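Local coordinates for novel protein similar to vertebrate potassium voltage-gated channel, subfamily H (Eag-related) family (Danio rerio, PDB 3UKN), which probably forms the pore of a voltage-gated delayed-rectifier potassium channel, represented here by its C-linker and cyclic nucleotide-binding homology domain, at residues L116-F121 and L170-L175; T158-K163 and L200-R205; S124-V129 and A164-D169; L73-L78 and L96-S101. All coordinates share one frame; numbering follows the deposited sequence.

Contact 1: L116-F121 and L170-L175; sequences LQAIYF and LQYISL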
loop_
_atom_site.group_PDB
_atom_site.type_symbol
_atom_site.label_atom_id
_atom_site.label_comp_id
_atom_site.label_asym_id
_atom_site.label_seq_id
_atom_site.Cartn_x
_atom_site.Cartn_y
_atom_site.Cartn_z
ATOM N N LEU B 116 2.647 -9.485 -11.974
ATOM C CA LEU B 116 1.570 -8.561 -12.287
ATOM C C LEU B 116 0.854 -8.144 -11.001
ATOM O O LEU B 116 0.442 -8.995 -10.212
ATOM C CB LEU B 116 0.593 -9.206 -13.271
ATOM C CG LEU B 116 -0.494 -8.286 -13.841
ATOM C CD1 LEU B 116 0.098 -7.148 -14.698
ATOM C CD2 LEU B 116 -1.522 -9.098 -14.619
ATOM N N GLN B 117 0.705 -6.843 -10.783
ATOM C CA GLN B 117 0.075 -6.367 -9.555
ATOM C C GLN B 117 -1.344 -5.862 -9.801
ATOM O O GLN B 117 -2.110 -5.650 -8.872
ATOM C CB GLN B 117 0.907 -5.237 -8.943
ATOM C CG GLN B 117 2.336 -5.615 -8.571
ATOM C CD GLN B 117 2.396 -6.478 -7.338
ATOM O OE1 GLN B 117 1.501 -6.430 -6.489
ATOM N NE2 GLN B 117 3.440 -7.300 -7.236
ATOM N N ALA B 118 -1.689 -5.661 -11.063
ATOM C CA ALA B 118 -2.960 -5.039 -11.410
ATOM C C ALA B 118 -3.317 -5.321 -12.861
ATOM O O ALA B 118 -2.469 -5.750 -13.645
ATOM C CB ALA B 118 -2.865 -3.521 -11.204
ATOM N N ILE B 119 -4.574 -5.054 -13.217
ATOM C CA ILE B 119 -4.933 -4.894 -14.622
ATOM C C ILE B 119 -5.062 -3.405 -14.877
ATOM O O ILE B 119 -5.491 -2.657 -13.996
ATOM C CB ILE B 119 -6.244 -5.620 -14.993
ATOM C CG1 ILE B 119 -7.420 -5.044 -14.231
ATOM C CG2 ILE B 119 -6.145 -7.091 -14.666
ATOM C CD1 ILE B 119 -8.708 -5.825 -14.473
ATOM N N TYR B 120 -4.668 -2.979 -16.071
ATOM C CA TYR B 120 -4.604 -1.558 -16.414
ATOM C C TYR B 120 -5.473 -1.246 -17.632
ATOM O O TYR B 120 -5.645 -2.075 -18.527
ATOM C CB TYR B 120 -3.153 -1.148 -16.698
ATOM C CG TYR B 120 -2.218 -1.490 -15.580
ATOM C CD1 TYR B 120 -1.909 -0.555 -14.606
ATOM C CD2 TYR B 120 -1.655 -2.755 -15.485
ATOM C CE1 TYR B 120 -1.051 -0.864 -13.560
ATOM C CE2 TYR B 120 -0.811 -3.083 -14.449
ATOM C CZ TYR B 120 -0.504 -2.132 -13.484
ATOM O OH TYR B 120 0.341 -2.455 -12.435
ATOM N N PHE B 121 -6.011 -0.038 -17.657
ATOM C CA PHE B 121 -6.858 0.389 -18.756
ATOM C C PHE B 121 -6.278 1.699 -19.259
ATOM O O PHE B 121 -6.048 2.607 -18.469
ATOM C CB PHE B 121 -8.304 0.570 -18.250
ATOM C CG PHE B 121 -9.265 1.140 -19.288
ATOM C CD1 PHE B 121 -10.002 0.301 -20.112
ATOM C CD2 PHE B 121 -9.453 2.508 -19.405
ATOM C CE1 PHE B 121 -10.894 0.816 -21.067
ATOM C CE2 PHE B 121 -10.343 3.029 -20.344
ATOM C CZ PHE B 121 -11.063 2.183 -21.180
ATOM N N LEU B 170 -3.743 6.352 -17.323
ATOM C CA LEU B 170 -4.125 4.980 -17.057
ATOM C C LEU B 170 -5.078 4.850 -15.877
ATOM O O LEU B 170 -5.010 5.624 -14.930
ATOM C CB LEU B 170 -2.869 4.167 -16.768
ATOM C CG LEU B 170 -1.820 4.176 -17.877
ATOM C CD1 LEU B 170 -0.496 3.624 -17.348
ATOM C CD2 LEU B 170 -2.310 3.350 -19.041
ATOM N N GLN B 171 -5.973 3.872 -15.953
ATOM C CA GLN B 171 -6.762 3.449 -14.807
ATOM C C GLN B 171 -6.389 2.019 -14.499
ATOM O O GLN B 171 -5.866 1.313 -15.360
ATOM C CB GLN B 171 -8.260 3.506 -15.104
ATOM C CG GLN B 171 -8.792 4.891 -15.275
ATOM C CD GLN B 171 -10.287 4.924 -15.478
ATOM O OE1 GLN B 171 -10.961 3.887 -15.480
ATOM N NE2 GLN B 171 -10.820 6.123 -15.655
ATOM N N TYR B 172 -6.692 1.571 -13.287
ATOM C CA TYR B 172 -6.321 0.217 -12.905
ATOM C C TYR B 172 -6.995 -0.211 -11.616
ATOM O O TYR B 172 -7.467 0.622 -10.834
ATOM C CB TYR B 172 -4.787 0.094 -12.786
ATOM C CG TYR B 172 -4.164 0.876 -11.640
ATOM C CD1 TYR B 172 -4.005 0.296 -10.373
ATOM C CD2 TYR B 172 -3.716 2.190 -11.823
ATOM C CE1 TYR B 172 -3.408 1.019 -9.305
ATOM C CE2 TYR B 172 -3.121 2.916 -10.757
ATOM C CZ TYR B 172 -2.982 2.326 -9.511
ATOM O OH TYR B 172 -2.397 3.047 -8.485
ATOM N N ILE B 173 -7.017 -1.520 -11.410
ATOM C CA ILE B 173 -7.513 -2.143 -10.199
ATOM C C ILE B 173 -6.490 -3.229 -9.806
ATOM O O ILE B 173 -6.065 -4.024 -10.656
ATOM C CB ILE B 173 -8.848 -2.807 -10.453
ATOM C CG1 ILE B 173 -9.829 -1.806 -11.057
ATOM C CG2 ILE B 173 -9.405 -3.415 -9.174
ATOM C CD1 ILE B 173 -11.232 -2.349 -11.191
ATOM N N SER B 174 -6.079 -3.240 -8.541
ATOM C CA SER B 174 -5.096 -4.200 -8.072
ATOM C C SER B 174 -5.718 -5.567 -8.122
ATOM O O SER B 174 -6.933 -5.715 -7.931
ATOM C CB SER B 174 -4.698 -3.902 -6.627
ATOM O OG SER B 174 -5.819 -4.054 -5.769
ATOM N N LEU B 175 -4.894 -6.579 -8.353
ATOM C CA LEU B 175 -5.388 -7.959 -8.349
ATOM C C LEU B 175 -5.923 -8.312 -6.968
ATOM O O LEU B 175 -6.897 -9.046 -6.831
ATOM C CB LEU B 175 -4.272 -8.933 -8.742
ATOM C CG LEU B 175 -3.736 -8.692 -10.147
ATOM C CD1 LEU B 175 -2.915 -9.903 -10.621
ATOM C CD2 LEU B 175 -4.924 -8.383 -11.103
#
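Leu-175 packs against the start of strand 118-121 just where its own strand, 170-174, gives way to a helix. Its CB lies beside Gln-117 O and CG rests on the same peptide, 3.7 Å from Gln-117 O. The branches then part: CD1 reaches Leu-116 O (3.5 Å), whereas CD2 lies along the backbone of Ala-118 and meets Ile-119 CG2 at 4.0 Å. The Leu-175 backbone is tied down as well, its N donating to Gln-117 O almost straight (168°). Further along, antiparallel pairing joins Ile-119 with Ile-173 and Phe-121 with Gln-171 through reciprocal N-H...O bonds, the shortest from Phe-121 N to Gln-171 O (2.7 Å). On the other face Tyr-120 and Tyr-172 lie side by side, planes 42° apart. With CG set between backbone N and carbonyl carbon (chi1 68°), Tyr-172 leads its ring away from 116-121, leaving CB against Tyr-120 CD1 (3.5 Å). In this heart of the cyclic nucleotide-binding beta roll, paired backbone groups satisfy one another and apolar side chains fill most of the faces, while the buried polar ends find partners outside the strand pair: the tyrosine hydroxyls at Asn-49 and Asp-53, the Gln-171 amide at Glu-76 and Leu-77 N.

Contact 2: T158-K163 and L200-R205; sequences TNANVK and LTYNLR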
loop_
_atom_site.group_PDB
_atom_site.type_symbol
_atom_site.label_atom_id
_atom_site.label_comp_id
_atom_site.label_asym_id
_atom_site.label_seq_id
_atom_site.Cartn_x
_atom_site.Cartn_y
_atom_site.Cartn_z
ATOM N N THR B 158 4.982 -11.781 -15.615
ATOM C CA THR B 158 4.771 -11.095 -16.890
ATOM C C THR B 158 5.784 -11.505 -17.958
ATOM O O THR B 158 6.962 -11.719 -17.669
ATOM C CB THR B 158 4.778 -9.564 -16.721
ATOM O OG1 THR B 158 6.013 -9.164 -16.115
ATOM C CG2 THR B 158 3.586 -9.110 -15.837
ATOM N N ASN B 159 5.302 -11.593 -19.193
ATOM C CA ASN B 159 6.071 -12.120 -20.310
ATOM C C ASN B 159 6.608 -11.037 -21.244
ATOM O O ASN B 159 7.266 -11.342 -22.241
ATOM C CB ASN B 159 5.192 -13.076 -21.110
ATOM C CG ASN B 159 4.006 -12.371 -21.735
ATOM O OD1 ASN B 159 4.082 -11.183 -22.067
ATOM N ND2 ASN B 159 2.898 -13.081 -21.871
ATOM N N ALA B 160 6.315 -9.779 -20.940
ATOM C CA ALA B 160 6.803 -8.680 -21.767
ATOM C C ALA B 160 6.917 -7.377 -20.978
ATOM O O ALA B 160 6.313 -7.229 -19.917
ATOM C CB ALA B 160 5.904 -8.494 -22.977
ATOM N N ASN B 161 7.712 -6.442 -21.485
ATOM C CA ASN B 161 7.715 -5.088 -20.956
ATOM C C ASN B 161 6.574 -4.301 -21.606
ATOM O O ASN B 161 6.248 -4.536 -22.785
ATOM C CB ASN B 161 9.048 -4.376 -21.261
ATOM C CG ASN B 161 10.264 -5.198 -20.874
ATOM O OD1 ASN B 161 10.503 -5.451 -19.694
ATOM N ND2 ASN B 161 11.050 -5.603 -21.866
ATOM N N VAL B 162 5.963 -3.387 -20.855
ATOM C CA VAL B 162 5.050 -2.415 -21.455
ATOM C C VAL B 162 5.537 -1.019 -21.127
ATOM O O VAL B 162 5.618 -0.645 -19.954
ATOM C CB VAL B 162 3.586 -2.510 -20.944
ATOM C CG1 VAL B 162 2.753 -1.420 -21.623
ATOM C CG2 VAL B 162 2.973 -3.889 -21.200
ATOM N N LYS B 163 5.840 -0.247 -22.163
ATOM C CA LYS B 163 6.428 1.074 -21.997
ATOM C C LYS B 163 5.525 2.134 -22.625
ATOM O O LYS B 163 5.035 1.944 -23.731
ATOM C CB LYS B 163 7.787 1.117 -22.691
ATOM C CG LYS B 163 8.891 0.308 -22.019
ATOM C CD LYS B 163 10.182 0.374 -22.827
ATOM C CE LYS B 163 10.655 1.817 -23.015
ATOM N NZ LYS B 163 11.951 1.899 -23.749
ATOM N N LEU B 200 -9.532 -8.313 -23.318
ATOM C CA LEU B 200 -8.095 -8.261 -23.042
ATOM C C LEU B 200 -7.293 -8.030 -24.325
ATOM O O LEU B 200 -7.168 -8.913 -25.182
ATOM C CB LEU B 200 -7.676 -9.567 -22.381
ATOM C CG LEU B 200 -6.378 -9.671 -21.586
ATOM C CD1 LEU B 200 -6.308 -8.635 -20.463
ATOM C CD2 LEU B 200 -6.278 -11.079 -21.021
ATOM N N THR B 201 -6.747 -6.831 -24.455
ATOM C CA THR B 201 -5.981 -6.456 -25.642
ATOM C C THR B 201 -4.641 -7.177 -25.628
ATOM O O THR B 201 -4.231 -7.794 -26.615
ATOM C CB THR B 201 -5.741 -4.940 -25.671
ATOM O OG1 THR B 201 -6.957 -4.255 -25.351
ATOM C CG2 THR B 201 -5.264 -4.501 -27.033
ATOM N N TYR B 202 -3.946 -7.124 -24.503
ATOM C CA TYR B 202 -2.725 -7.897 -24.393
ATOM C C TYR B 202 -2.655 -8.675 -23.088
ATOM O O TYR B 202 -2.941 -8.141 -22.021
ATOM C CB TYR B 202 -1.467 -7.034 -24.586
ATOM C CG TYR B 202 -0.212 -7.890 -24.686
ATOM C CD1 TYR B 202 0.189 -8.444 -25.904
ATOM C CD2 TYR B 202 0.552 -8.172 -23.551
ATOM C CE1 TYR B 202 1.317 -9.240 -25.988
ATOM C CE2 TYR B 202 1.685 -8.966 -23.625
ATOM C CZ TYR B 202 2.064 -9.500 -24.840
ATOM O OH TYR B 202 3.197 -10.290 -24.896
ATOM N N ASN B 203 -2.231 -9.930 -23.197
ATOM C CA ASN B 203 -2.173 -10.871 -22.085
ATOM C C ASN B 203 -0.713 -11.138 -21.685
ATOM O O ASN B 203 0.063 -11.708 -22.445
ATOM C CB ASN B 203 -2.872 -12.178 -22.497
ATOM C CG ASN B 203 -2.841 -13.236 -21.414
ATOM O OD1 ASN B 203 -2.087 -13.143 -20.448
ATOM N ND2 ASN B 203 -3.668 -14.249 -21.571
ATOM N N LEU B 204 -0.358 -10.745 -20.469
ATOM C CA LEU B 204 1.016 -10.816 -20.006
ATOM C C LEU B 204 1.417 -12.153 -19.393
ATOM O O LEU B 204 2.554 -12.312 -18.951
ATOM C CB LEU B 204 1.261 -9.676 -19.014
ATOM C CG LEU B 204 1.211 -8.310 -19.718
ATOM C CD1 LEU B 204 0.969 -7.182 -18.753
ATOM C CD2 LEU B 204 2.500 -8.091 -20.498
ATOM N N ARG B 205 0.493 -13.111 -19.367
ATOM C CA ARG B 205 0.745 -14.395 -18.724
ATOM C C ARG B 205 1.769 -15.212 -19.514
ATOM O O ARG B 205 1.547 -15.546 -20.687
ATOM C CB ARG B 205 -0.542 -15.199 -18.541
ATOM C CG ARG B 205 -0.391 -16.397 -17.601
ATOM C CD ARG B 205 -1.690 -17.173 -17.429
ATOM N NE ARG B 205 -2.012 -17.949 -18.623
ATOM C CZ ARG B 205 -1.953 -19.274 -18.683
ATOM N NH1 ARG B 205 -1.599 -19.964 -17.610
ATOM N NH2 ARG B 205 -2.253 -19.907 -19.809
#
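Asn-159 and Tyr-202 carry most of the polar contact. They approach from opposite directions with the amide plane turned 84° from the phenol ring, and Tyr-202 OH donates to Asn-159 OD1 (3.1 Å) from well above the carbonyl plane. The amide's other end turns to the backbone beyond: Asn-159 ND2 gives a fairly straight bond (162°) to a lone pair of Asn-203 O at 3.2 Å, close to the amide's own plane, and a weak one to Arg-205 O. Placing CG between the backbone N and the carbonyl carbon (chi1 64°) swings the amide over this backbone, so that both of its polar atoms are used and its rotation is fixed. Between the backbones, Asn-159 N makes a weak bond to Leu-204 O, which Thr-158 CA also approaches at 3.3 Å.

The segment 202-204 reads Tyr-Asn-Leu, the intrinsic ligand of KCNH channels: a short C-terminal strand that occupies the pocket where related channels bind a cyclic nucleotide.

Apolar packing falls mainly to Leu-204. Its CB runs beside Thr-158 CG2 (4.0 Å), and CD2 reaches Ala-160 CB (4.2 Å) and Val-162 CG2 (4.3 Å), while Ala-160 CB also touches Tyr-202 CE2. Val-129 of strand 127-131 adds to the wall around Tyr-202.

Within 200-205, Asn-203 OD1 accepts from Arg-205 N at 2.8 Å, an Asx turn; Asn-203 ND2 bonds to Asp-148, which also forms a salt bridge with Arg-205.

Contact 3: S124-V129 and A164-D169; sequences SGSMEV and ALTYCD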
loop_
_atom_site.group_PDB
_atom_site.type_symbol
_atom_site.label_atom_id
_atom_site.label_comp_id
_atom_site.label_asym_id
_atom_site.label_seq_id
_atom_site.Cartn_x
_atom_site.Cartn_y
_atom_site.Cartn_z
ATOM N N SER B 124 -5.982 7.378 -22.217
ATOM C CA SER B 124 -5.400 8.130 -23.321
ATOM C C SER B 124 -3.919 7.818 -23.431
ATOM O O SER B 124 -3.316 7.277 -22.503
ATOM C CB SER B 124 -5.608 9.629 -23.134
ATOM O OG SER B 124 -5.138 10.023 -21.864
ATOM N N GLY B 125 -3.335 8.160 -24.569
ATOM C CA GLY B 125 -1.929 7.926 -24.791
ATOM C C GLY B 125 -1.683 6.643 -25.546
ATOM O O GLY B 125 -2.612 5.882 -25.837
ATOM N N SER B 126 -0.419 6.402 -25.864
ATOM C CA SER B 126 -0.043 5.182 -26.545
ATOM C C SER B 126 1.089 4.492 -25.804
ATOM O O SER B 126 1.847 5.133 -25.077
ATOM C CB SER B 126 0.365 5.483 -27.980
ATOM O OG SER B 126 -0.667 6.200 -28.633
ATOM N N MET B 127 1.185 3.178 -25.980
ATOM C CA MET B 127 2.210 2.390 -25.315
ATOM C C MET B 127 2.616 1.258 -26.219
ATOM O O MET B 127 1.840 0.822 -27.072
ATOM C CB MET B 127 1.662 1.786 -24.027
ATOM C CG MET B 127 0.623 2.640 -23.341
ATOM S SD MET B 127 0.299 1.993 -21.712
ATOM C CE MET B 127 1.690 2.677 -20.821
ATOM N N GLU B 128 3.829 0.768 -26.023
ATOM C CA GLU B 128 4.307 -0.372 -26.789
ATOM C C GLU B 128 4.446 -1.590 -25.879
ATOM O O GLU B 128 4.813 -1.449 -24.711
ATOM C CB GLU B 128 5.652 -0.032 -27.439
ATOM C CG GLU B 128 6.709 0.437 -26.446
ATOM C CD GLU B 128 8.016 0.856 -27.111
ATOM O OE1 GLU B 128 8.183 0.620 -28.327
ATOM O OE2 GLU B 128 8.880 1.428 -26.408
ATOM N N VAL B 129 4.119 -2.774 -26.396
ATOM C CA VAL B 129 4.533 -4.021 -25.744
ATOM C C VAL B 129 5.878 -4.439 -26.355
ATOM O O VAL B 129 6.026 -4.473 -27.573
ATOM C CB VAL B 129 3.506 -5.154 -25.917
ATOM C CG1 VAL B 129 3.937 -6.398 -25.146
ATOM C CG2 VAL B 129 2.120 -4.710 -25.457
ATOM N N ALA B 164 5.304 3.243 -21.930
ATOM C CA ALA B 164 4.578 4.357 -22.521
ATOM C C ALA B 164 5.362 4.858 -23.714
ATOM O O ALA B 164 6.593 4.869 -23.697
ATOM C CB ALA B 164 4.392 5.480 -21.504
ATOM N N LEU B 165 4.654 5.260 -24.760
ATOM C CA LEU B 165 5.288 5.857 -25.929
ATOM C C LEU B 165 5.076 7.356 -25.901
ATOM O O LEU B 165 5.956 8.126 -26.280
ATOM C CB LEU B 165 4.691 5.287 -27.212
ATOM C CG LEU B 165 5.258 3.945 -27.643
ATOM C CD1 LEU B 165 4.287 3.253 -28.586
ATOM C CD2 LEU B 165 6.613 4.170 -28.295
ATOM N N THR B 166 3.885 7.755 -25.466
ATOM C CA THR B 166 3.568 9.156 -25.242
ATOM C C THR B 166 3.143 9.308 -23.783
ATOM O O THR B 166 3.138 8.329 -23.015
ATOM C CB THR B 166 2.428 9.638 -26.174
ATOM O OG1 THR B 166 1.171 9.102 -25.735
ATOM C CG2 THR B 166 2.686 9.189 -27.615
ATOM N N TYR B 167 2.818 10.536 -23.393
ATOM C CA TYR B 167 2.134 10.771 -22.134
ATOM C C TYR B 167 0.854 9.966 -22.132
ATOM O O TYR B 167 0.082 10.026 -23.095
ATOM C CB TYR B 167 1.864 12.262 -21.938
ATOM C CG TYR B 167 3.130 12.996 -21.594
ATOM C CD1 TYR B 167 3.643 12.932 -20.307
ATOM C CD2 TYR B 167 3.845 13.697 -22.554
ATOM C CE1 TYR B 167 4.814 13.569 -19.966
ATOM C CE2 TYR B 167 5.036 14.342 -22.225
ATOM C CZ TYR B 167 5.513 14.273 -20.920
ATOM O OH TYR B 167 6.683 14.891 -20.545
ATOM N N CYS B 168 0.659 9.190 -21.063
ATOM C CA CYS B 168 -0.485 8.285 -20.928
ATOM C C CYS B 168 -1.297 8.532 -19.665
ATOM O O CYS B 168 -0.763 8.885 -18.614
ATOM C CB CYS B 168 -0.022 6.829 -20.894
ATOM S SG CYS B 168 0.657 6.211 -22.418
ATOM N N ASP B 169 -2.597 8.313 -19.783
ATOM C CA ASP B 169 -3.495 8.369 -18.645
ATOM C C ASP B 169 -4.107 6.985 -18.431
ATOM O O ASP B 169 -4.891 6.502 -19.253
ATOM C CB ASP B 169 -4.580 9.408 -18.888
ATOM C CG ASP B 169 -5.389 9.702 -17.651
ATOM O OD1 ASP B 169 -5.542 8.794 -16.805
ATOM O OD2 ASP B 169 -5.880 10.842 -17.529
HETATM O O HOH W 1 -2.305 11.222 -22.284
HETATM O O HOH W 2 8.494 3.977 -24.865
#
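Leu-165 covers one face of the Glu-128 carboxylate: its CD2 stands almost straight above the flat group, 3.8 Å from CD and slightly farther from both oxygens. The two side chains cross at about a right angle, and Leu-165 CD1 lies against Glu-128 CB (3.7 Å). OE2 accepts from a water molecule that also sits very near Ala-164 O, too near for that second link to be certain.

Among the peptide groups, Ser-126 O takes the N-H of Leu-165 at 2.8 Å and a weak bond from Thr-166 N. Ser-124 and Asp-169 exchange two backbone bonds, each N-H going to the other residue's carbonyl.

These are two antiparallel ladders of the cyclic nucleotide-binding beta roll, offset by two residues where both segments pass from one sheet to the other. Thr-166 spans the break: with OG1 between the backbone N and the carbonyl carbon (chi1 74°), the hydroxyl accepts from Ser-126 N (3.1 Å) and donates to Tyr-167 O, which fixes its rotation. Gly-125 packs its CA against Tyr-167 O at 3.4 Å, with a positive phi (96°) that suits glycine.

On the Met-127 side of the break the packing is mostly apolar. Met-127 CG meets Cys-168 SG (3.7 Å), a sulfur that also lies beside Ser-126 O, and the bent thioether brings CE round to Ala-164 CB. At the Ser-124 end a water links Tyr-167 O with Ser-124 OG, which itself presses on Asp-169 CB at 3.1 Å.

Contact 4: L73-L78 and L96-S101; sequences LNKELL and LIIKTS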
loop_
_atom_site.group_PDB
_atom_site.type_symbol
_atom_site.label_atom_id
_atom_site.label_comp_id
_atom_site.label_asym_id
_atom_site.label_seq_id
_atom_site.Cartn_x
_atom_site.Cartn_y
_atom_site.Cartn_z
ATOM N N LEU B 73 -19.563 8.282 -9.865
ATOM C CA LEU B 73 -18.438 7.803 -10.663
ATOM C C LEU B 73 -18.949 7.113 -11.907
ATOM O O LEU B 73 -19.915 6.345 -11.845
ATOM C CB LEU B 73 -17.536 6.848 -9.862
ATOM C CG LEU B 73 -16.999 7.356 -8.515
ATOM C CD1 LEU B 73 -16.054 6.337 -7.832
ATOM C CD2 LEU B 73 -16.313 8.686 -8.687
ATOM N N ASN B 74 -18.309 7.402 -13.035
ATOM C CA ASN B 74 -18.535 6.648 -14.272
ATOM C C ASN B 74 -17.178 6.231 -14.866
ATOM O O ASN B 74 -16.715 6.796 -15.859
ATOM C CB ASN B 74 -19.355 7.472 -15.275
ATOM N N LYS B 75 -16.534 5.258 -14.226
ATOM C CA LYS B 75 -15.183 4.857 -14.595
ATOM C C LYS B 75 -15.112 4.130 -15.944
ATOM O O LYS B 75 -15.720 3.073 -16.120
ATOM C CB LYS B 75 -14.585 3.984 -13.487
ATOM C CG LYS B 75 -14.284 4.753 -12.183
ATOM C CD LYS B 75 -13.194 5.791 -12.393
ATOM C CE LYS B 75 -13.307 6.927 -11.387
ATOM N NZ LYS B 75 -12.187 7.898 -11.530
ATOM N N GLU B 76 -14.342 4.693 -16.875
ATOM C CA GLU B 76 -14.194 4.144 -18.220
ATOM C C GLU B 76 -13.830 2.659 -18.213
ATOM O O GLU B 76 -14.354 1.880 -19.011
ATOM C CB GLU B 76 -13.159 4.932 -19.023
ATOM C CG GLU B 76 -13.601 6.332 -19.430
ATOM C CD GLU B 76 -13.406 7.380 -18.333
ATOM O OE1 GLU B 76 -13.207 7.004 -17.153
ATOM O OE2 GLU B 76 -13.451 8.590 -18.658
ATOM N N LEU B 77 -12.943 2.272 -17.305
ATOM C CA LEU B 77 -12.557 0.878 -17.188
ATOM C C LEU B 77 -13.803 0.009 -17.114
ATOM O O LEU B 77 -13.941 -0.939 -17.874
ATOM C CB LEU B 77 -11.648 0.662 -15.973
ATOM C CG LEU B 77 -10.958 -0.691 -15.757
ATOM C CD1 LEU B 77 -9.572 -0.510 -15.136
ATOM C CD2 LEU B 77 -11.813 -1.568 -14.866
ATOM N N LEU B 78 -14.730 0.358 -16.233
ATOM C CA LEU B 78 -15.889 -0.484 -15.979
ATOM C C LEU B 78 -16.951 -0.417 -17.066
ATOM O O LEU B 78 -17.993 -1.057 -16.940
ATOM C CB LEU B 78 -16.544 -0.120 -14.643
ATOM C CG LEU B 78 -15.752 -0.475 -13.395
ATOM C CD1 LEU B 78 -16.539 -0.061 -12.166
ATOM C CD2 LEU B 78 -15.400 -1.970 -13.389
ATOM N N LEU B 96 -15.154 1.879 -6.632
ATOM C CA LEU B 96 -14.537 2.560 -5.495
ATOM C C LEU B 96 -13.047 2.217 -5.256
ATOM O O LEU B 96 -12.387 2.888 -4.467
ATOM C CB LEU B 96 -15.360 2.327 -4.221
ATOM C CG LEU B 96 -16.787 2.882 -4.205
ATOM C CD1 LEU B 96 -17.597 2.312 -3.042
ATOM C CD2 LEU B 96 -16.781 4.407 -4.180
ATOM N N ILE B 97 -12.528 1.183 -5.923
ATOM C CA ILE B 97 -11.120 0.789 -5.761
ATOM C C ILE B 97 -10.315 1.023 -7.045
ATOM O O ILE B 97 -9.185 0.559 -7.179
ATOM C CB ILE B 97 -10.936 -0.711 -5.302
ATOM C CG1 ILE B 97 -11.433 -1.693 -6.383
ATOM C CG2 ILE B 97 -11.592 -0.967 -3.925
ATOM C CD1 ILE B 97 -11.193 -3.185 -6.063
ATOM N N ILE B 98 -10.899 1.753 -7.988
ATOM C CA ILE B 98 -10.210 2.055 -9.237
ATOM C C ILE B 98 -9.311 3.279 -9.060
ATOM O O ILE B 98 -9.733 4.284 -8.504
ATOM C CB ILE B 98 -11.223 2.311 -10.404
ATOM C CG1 ILE B 98 -11.963 1.028 -10.772
ATOM C CG2 ILE B 98 -10.522 2.885 -11.620
ATOM C CD1 ILE B 98 -12.953 1.222 -11.869
ATOM N N LYS B 99 -8.079 3.192 -9.545
ATOM C CA LYS B 99 -7.100 4.268 -9.407
ATOM C C LYS B 99 -6.692 4.734 -10.784
ATOM O O LYS B 99 -7.006 4.086 -11.785
ATOM C CB LYS B 99 -5.832 3.754 -8.718
ATOM C CG LYS B 99 -6.069 2.949 -7.461
ATOM C CD LYS B 99 -6.123 3.865 -6.267
ATOM C CE LYS B 99 -6.250 3.064 -4.981
ATOM N NZ LYS B 99 -6.347 3.991 -3.817
ATOM N N THR B 100 -5.941 5.829 -10.824
ATOM C CA THR B 100 -5.472 6.402 -12.069
ATOM C C THR B 100 -4.043 6.890 -11.904
ATOM O O THR B 100 -3.593 7.173 -10.784
ATOM C CB THR B 100 -6.336 7.599 -12.466
ATOM O OG1 THR B 100 -6.288 8.573 -11.420
ATOM C CG2 THR B 100 -7.793 7.166 -12.678
ATOM N N SER B 101 -3.312 6.990 -13.006
ATOM C CA SER B 101 -1.968 7.547 -12.943
ATOM C C SER B 101 -1.532 8.033 -14.301
ATOM O O SER B 101 -1.824 7.394 -15.312
ATOM C CB SER B 101 -0.952 6.528 -12.405
ATOM O OG SER B 101 0.363 7.086 -12.360
#
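Ile-98 points into the loop 73-78 and meets it chiefly through CD1. With CG1 beside its backbone N (chi1 -68°) and the chain extended beyond, that methyl reaches between Lys-75 and Leu-78. The Lys-75 and Ile-98 side chains run antiparallel alongside each other, bringing Lys-75 CB to 3.6 Å from Ile-98 CD1, and farther along Lys-75 CD passes Ile-98 CG2 at 4.0 Å. A bend at chi2 (-65°) keeps the aliphatic part of the lysine on the isoleucine while its NZ leaves for His-28 of the second subunit, to which it is hydrogen-bonded. Leu-78 comes in obliquely and sets CG 3.6 Å from the same Ile-98 CD1; Leu-77 adds CD2 at 4.3 Å. The remaining pair stands apart: Leu-73 and Leu-96 meet nearly at right angles, touching through Leu-73 CD1 and Leu-96 CD2 (4.2 Å). The contact is thus held by van der Waals packing, with the polar end of Lys-75 turned to the subunit interface. The loop follows helix 63-71, and Ile-98 lies in the link between helix 88-96 and strand 99-103. Ile-98 also packs on Ile-173 of strand 168-174, whose Gln-171 binds Glu-76 and Leu-77 N, while Leu-77 touches Phe-121 of strand 118-122, so the loop lies over the sheet face that carries Phe-121, Gln-171 and Ile-173.

Overall arrangement
From the N terminus, contact 4 closes first, bringing the loop after helix 63-71 back against the start of strand 99-103 around helix 88-96. Within the beta roll, 116-121 then opens contact 1, and contact 3 opens at 124-129. Contact 2 opens at 158-163, before either has closed. Contact 3 closes at 164-169 and contact 1 directly after it at 170-175, so 3 lies within 1 and both end on strand 168-174. Contact 2 closes only at 200-205, after two helices, and therefore crosses both. Strand 168-174 pairs with 99-103 as well as 118-122, joining contacts 1 and 4, whereas contact 2 brings the C-terminal strand to the roll.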